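Local coordinates for protein Poly(A) ribonuclease POP2 (Saccharomyces cerevisiae, PDB 1UOC) that degrades RNA from its 3' end with a preference for poly(A), as the nuclease domain of a probably catalytic subunit of the CCR4-NOT mRNA deadenylase, at residues A[34-48]-A[76-88]. Numbering follows the deposited sequence.
Sequences LVSQYNHVSISTEFV and LNPIQLGLSLSDA. With CA (calcium ion), chain C.
Strands 40-48 and 80-86 form an antiparallel pair at the heart of the RNase D-like, DEDD nuclease sheet, their axes 4.6 Å apart. Paired backbone bonds join H40 with S86, S42 with S84 and S44 with G82, where G82 N reaches S44 O at 2.9 Å, and E46 N continues to Q80 O. A classic beta bulge interrupts the register: I79 and Q80 both face E46, and I79 N meets E46 O almost straight (179°), whereas the bond from Q80 N is weak. On one face V41 CG1 lies alongside L85 CD1 at 3.6 Å, and I43 CB packs against L83 CD2 at 3.9 Å. At the bulge, V48 crosses I79 at about a right angle, V48 CG1 touching I79 CB. At the opposite end, the torsion that sets H40 CG beside its own backbone N (chi1 -82°) places the imidazole against A88, whose CA lies over one ring face, a CH-pi contact 3.7 Å from the centroid. H40 ND1 donates to N39 OD1 at 3.0 Å, close to the ring plane, which, with A88 over one face, probably restrains the ring's rotation. With the imidazole cut back to an alanine here, N39 OD1 is likely to lose this donor and A88 its aromatic surface. S44 and E46, predicted ligands of the catalytic divalent metal, share a face with S42; T45, on the other face, hydrogen-bonds D166, another predicted ligand. Strand 99-103 flanks 77-86, and strand 157-160 pairs with 40-48 on its other edge. Helix 247-264 packs on the S42 and S44 face, while helix 165-174 covers I43, T45 and L81.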
# COMPACT_ATOMS: atom_id res chain seq x y z
N LEU A 34 -17.69 -2.85 -3.06
CA LEU A 34 -17.50 -1.90 -1.96
C LEU A 34 -16.85 -0.61 -2.45
O LEU A 34 -17.16 0.47 -1.95
CB LEU A 34 -16.61 -2.50 -0.86
CG LEU A 34 -17.08 -3.69 -0.01
CD1 LEU A 34 -15.92 -4.19 0.85
CD2 LEU A 34 -18.26 -3.27 0.85
N VAL A 35 -15.97 -0.73 -3.45
CA VAL A 35 -15.23 0.44 -3.91
C VAL A 35 -15.98 1.73 -4.25
O VAL A 35 -15.48 2.81 -3.95
CB VAL A 35 -14.26 0.09 -5.08
CG1 VAL A 35 -15.03 -0.21 -6.35
CG2 VAL A 35 -13.28 1.26 -5.32
N SER A 36 -17.17 1.64 -4.84
CA SER A 36 -17.90 2.87 -5.16
C SER A 36 -18.13 3.74 -3.92
O SER A 36 -18.11 4.96 -3.99
CB SER A 36 -19.25 2.56 -5.84
OG SER A 36 -20.09 1.81 -4.98
N GLN A 37 -18.34 3.11 -2.77
CA GLN A 37 -18.56 3.84 -1.53
C GLN A 37 -17.25 3.99 -0.73
O GLN A 37 -16.89 5.08 -0.25
CB GLN A 37 -19.60 3.13 -0.65
CG GLN A 37 -19.89 3.86 0.65
CD GLN A 37 -21.04 3.22 1.43
OE1 GLN A 37 -21.78 2.41 0.90
NE2 GLN A 37 -21.18 3.61 2.69
N TYR A 38 -16.55 2.88 -0.58
CA TYR A 38 -15.29 2.88 0.14
C TYR A 38 -14.22 3.03 -0.92
O TYR A 38 -13.49 2.08 -1.25
CB TYR A 38 -15.17 1.59 0.94
CG TYR A 38 -16.33 1.45 1.90
CD1 TYR A 38 -17.43 0.64 1.60
CD2 TYR A 38 -16.37 2.19 3.09
CE1 TYR A 38 -18.54 0.57 2.44
CE2 TYR A 38 -17.47 2.14 3.94
CZ TYR A 38 -18.55 1.33 3.61
OH TYR A 38 -19.63 1.29 4.45
N ASN A 39 -14.16 4.25 -1.46
CA ASN A 39 -13.27 4.62 -2.55
C ASN A 39 -11.84 5.02 -2.22
O ASN A 39 -11.12 5.51 -3.10
CB ASN A 39 -13.93 5.69 -3.44
CG ASN A 39 -14.28 6.99 -2.68
OD1 ASN A 39 -13.76 7.25 -1.60
ND2 ASN A 39 -15.16 7.80 -3.27
N HIS A 40 -11.43 4.85 -0.97
CA HIS A 40 -10.04 5.14 -0.57
C HIS A 40 -9.38 3.77 -0.37
O HIS A 40 -9.87 2.95 0.40
CB HIS A 40 -10.00 5.97 0.73
CG HIS A 40 -10.19 7.44 0.52
ND1 HIS A 40 -11.32 7.96 -0.09
CD2 HIS A 40 -9.40 8.49 0.82
CE1 HIS A 40 -11.20 9.28 -0.17
NE2 HIS A 40 -10.05 9.63 0.38
N VAL A 41 -8.29 3.54 -1.08
CA VAL A 41 -7.58 2.27 -1.04
C VAL A 41 -6.11 2.44 -0.64
O VAL A 41 -5.37 3.20 -1.27
CB VAL A 41 -7.58 1.60 -2.44
CG1 VAL A 41 -7.16 0.13 -2.34
CG2 VAL A 41 -8.95 1.75 -3.07
N SER A 42 -5.68 1.72 0.39
CA SER A 42 -4.28 1.78 0.81
C SER A 42 -3.63 0.47 0.37
O SER A 42 -4.31 -0.56 0.25
CB SER A 42 -4.19 1.89 2.33
OG SER A 42 -4.77 0.74 2.92
N ILE A 43 -2.34 0.52 0.11
CA ILE A 43 -1.61 -0.67 -0.31
C ILE A 43 -0.28 -0.82 0.41
O ILE A 43 0.40 0.16 0.71
CB ILE A 43 -1.35 -0.65 -1.84
CG1 ILE A 43 -0.52 -1.87 -2.23
CG2 ILE A 43 -0.66 0.66 -2.25
CD1 ILE A 43 -0.15 -1.92 -3.69
N SER A 44 0.09 -2.06 0.67
CA SER A 44 1.34 -2.37 1.33
C SER A 44 1.88 -3.64 0.68
O SER A 44 1.13 -4.46 0.14
CB SER A 44 1.14 -2.59 2.82
OG SER A 44 2.40 -2.64 3.47
N THR A 45 3.20 -3.82 0.72
CA THR A 45 3.79 -4.97 0.08
C THR A 45 4.93 -5.58 0.87
O THR A 45 5.53 -4.95 1.74
CB THR A 45 4.35 -4.61 -1.29
OG1 THR A 45 5.39 -3.64 -1.11
CG2 THR A 45 3.25 -4.04 -2.19
N GLU A 46 5.21 -6.83 0.55
CA GLU A 46 6.28 -7.56 1.19
C GLU A 46 6.93 -8.34 0.06
O GLU A 46 6.31 -9.21 -0.56
CB GLU A 46 5.72 -8.48 2.27
CG GLU A 46 6.79 -9.13 3.14
CD GLU A 46 7.71 -8.11 3.79
OE1 GLU A 46 7.23 -7.30 4.61
OE2 GLU A 46 8.92 -8.12 3.48
N PHE A 47 8.17 -7.99 -0.24
CA PHE A 47 8.91 -8.66 -1.29
C PHE A 47 9.98 -9.52 -0.66
O PHE A 47 10.49 -9.21 0.42
CB PHE A 47 9.60 -7.66 -2.21
CG PHE A 47 8.68 -6.66 -2.83
CD1 PHE A 47 8.55 -5.39 -2.29
CD2 PHE A 47 7.97 -6.98 -3.99
CE1 PHE A 47 7.72 -4.44 -2.89
CE2 PHE A 47 7.14 -6.03 -4.59
CZ PHE A 47 7.01 -4.76 -4.05
N VAL A 48 10.32 -10.60 -1.35
CA VAL A 48 11.36 -11.49 -0.89
C VAL A 48 12.50 -11.39 -1.90
O VAL A 48 12.30 -11.52 -3.11
CB VAL A 48 10.83 -12.94 -0.78
CG1 VAL A 48 9.79 -13.02 0.33
CG2 VAL A 48 10.22 -13.38 -2.10
N LEU A 76 12.60 -8.69 -7.76
CA LEU A 76 11.93 -8.74 -6.46
C LEU A 76 10.62 -9.48 -6.69
O LEU A 76 9.88 -9.13 -7.61
CB LEU A 76 11.59 -7.33 -5.96
CG LEU A 76 12.63 -6.41 -5.32
CD1 LEU A 76 12.10 -4.98 -5.28
CD2 LEU A 76 12.95 -6.91 -3.92
N ASN A 77 10.33 -10.48 -5.88
CA ASN A 77 9.08 -11.21 -6.04
C ASN A 77 8.19 -11.02 -4.81
O ASN A 77 8.61 -11.22 -3.67
CB ASN A 77 9.33 -12.70 -6.32
CG ASN A 77 10.36 -13.32 -5.38
OD1 ASN A 77 11.49 -12.81 -5.25
ND2 ASN A 77 10.00 -14.43 -4.75
N PRO A 78 6.93 -10.61 -5.04
CA PRO A 78 5.95 -10.37 -3.98
C PRO A 78 5.55 -11.66 -3.27
O PRO A 78 5.26 -12.66 -3.91
CB PRO A 78 4.76 -9.76 -4.73
CG PRO A 78 5.26 -9.54 -6.15
CD PRO A 78 6.28 -10.60 -6.35
N ILE A 79 5.54 -11.62 -1.94
CA ILE A 79 5.15 -12.78 -1.16
C ILE A 79 3.78 -12.44 -0.54
O ILE A 79 2.91 -13.30 -0.39
CB ILE A 79 6.21 -13.09 -0.07
CG1 ILE A 79 5.85 -14.38 0.67
CG2 ILE A 79 6.30 -11.97 0.91
CD1 ILE A 79 6.15 -15.64 -0.12
N GLN A 80 3.60 -11.17 -0.20
CA GLN A 80 2.35 -10.69 0.38
C GLN A 80 2.04 -9.27 -0.06
O GLN A 80 2.94 -8.48 -0.38
CB GLN A 80 2.41 -10.73 1.91
CG GLN A 80 2.16 -12.09 2.53
CD GLN A 80 2.30 -12.08 4.04
OE1 GLN A 80 1.82 -13.00 4.72
NE2 GLN A 80 2.96 -11.07 4.58
N LEU A 81 0.75 -8.94 -0.08
CA LEU A 81 0.30 -7.62 -0.45
C LEU A 81 -1.02 -7.33 0.25
O LEU A 81 -1.93 -8.14 0.23
CB LEU A 81 0.14 -7.52 -1.98
CG LEU A 81 -0.27 -6.18 -2.60
CD1 LEU A 81 0.12 -6.18 -4.08
CD2 LEU A 81 -1.77 -5.96 -2.45
N GLY A 82 -1.11 -6.17 0.89
CA GLY A 82 -2.33 -5.81 1.58
C GLY A 82 -3.10 -4.66 0.93
O GLY A 82 -2.50 -3.76 0.36
N LEU A 83 -4.43 -4.72 1.00
CA LEU A 83 -5.29 -3.67 0.47
C LEU A 83 -6.35 -3.41 1.52
O LEU A 83 -6.93 -4.35 2.07
CB LEU A 83 -6.00 -4.09 -0.83
CG LEU A 83 -5.21 -4.22 -2.13
CD1 LEU A 83 -6.19 -4.54 -3.26
CD2 LEU A 83 -4.44 -2.93 -2.42
N SER A 84 -6.59 -2.15 1.81
CA SER A 84 -7.60 -1.79 2.79
C SER A 84 -8.49 -0.73 2.14
O SER A 84 -7.99 0.13 1.40
CB SER A 84 -6.95 -1.24 4.06
OG SER A 84 -7.85 -1.31 5.15
N LEU A 85 -9.79 -0.81 2.40
CA LEU A 85 -10.74 0.15 1.83
C LEU A 85 -11.54 0.89 2.89
O LEU A 85 -11.86 0.33 3.95
CB LEU A 85 -11.73 -0.59 0.93
CG LEU A 85 -11.40 -0.77 -0.55
CD1 LEU A 85 -10.03 -1.37 -0.71
CD2 LEU A 85 -12.46 -1.68 -1.17
N SER A 86 -11.85 2.15 2.60
CA SER A 86 -12.67 2.98 3.49
C SER A 86 -13.10 4.20 2.69
O SER A 86 -12.63 4.42 1.57
CB SER A 86 -11.88 3.44 4.71
OG SER A 86 -11.09 4.58 4.40
N ASP A 87 -14.01 5.00 3.26
CA ASP A 87 -14.44 6.22 2.59
C ASP A 87 -13.46 7.31 3.02
O ASP A 87 -12.50 7.02 3.75
CB ASP A 87 -15.90 6.57 2.96
CG ASP A 87 -16.08 6.98 4.42
OD1 ASP A 87 -17.25 7.10 4.84
OD2 ASP A 87 -15.09 7.20 5.15
N ALA A 88 -13.68 8.54 2.60
CA ALA A 88 -12.77 9.63 2.93
C ALA A 88 -12.63 9.90 4.42
O ALA A 88 -11.59 10.39 4.87
CB ALA A 88 -13.21 10.92 2.20
CA CA C . -20.77 -0.59 -4.86
O HOH W 1 -18.58 -0.71 -6.38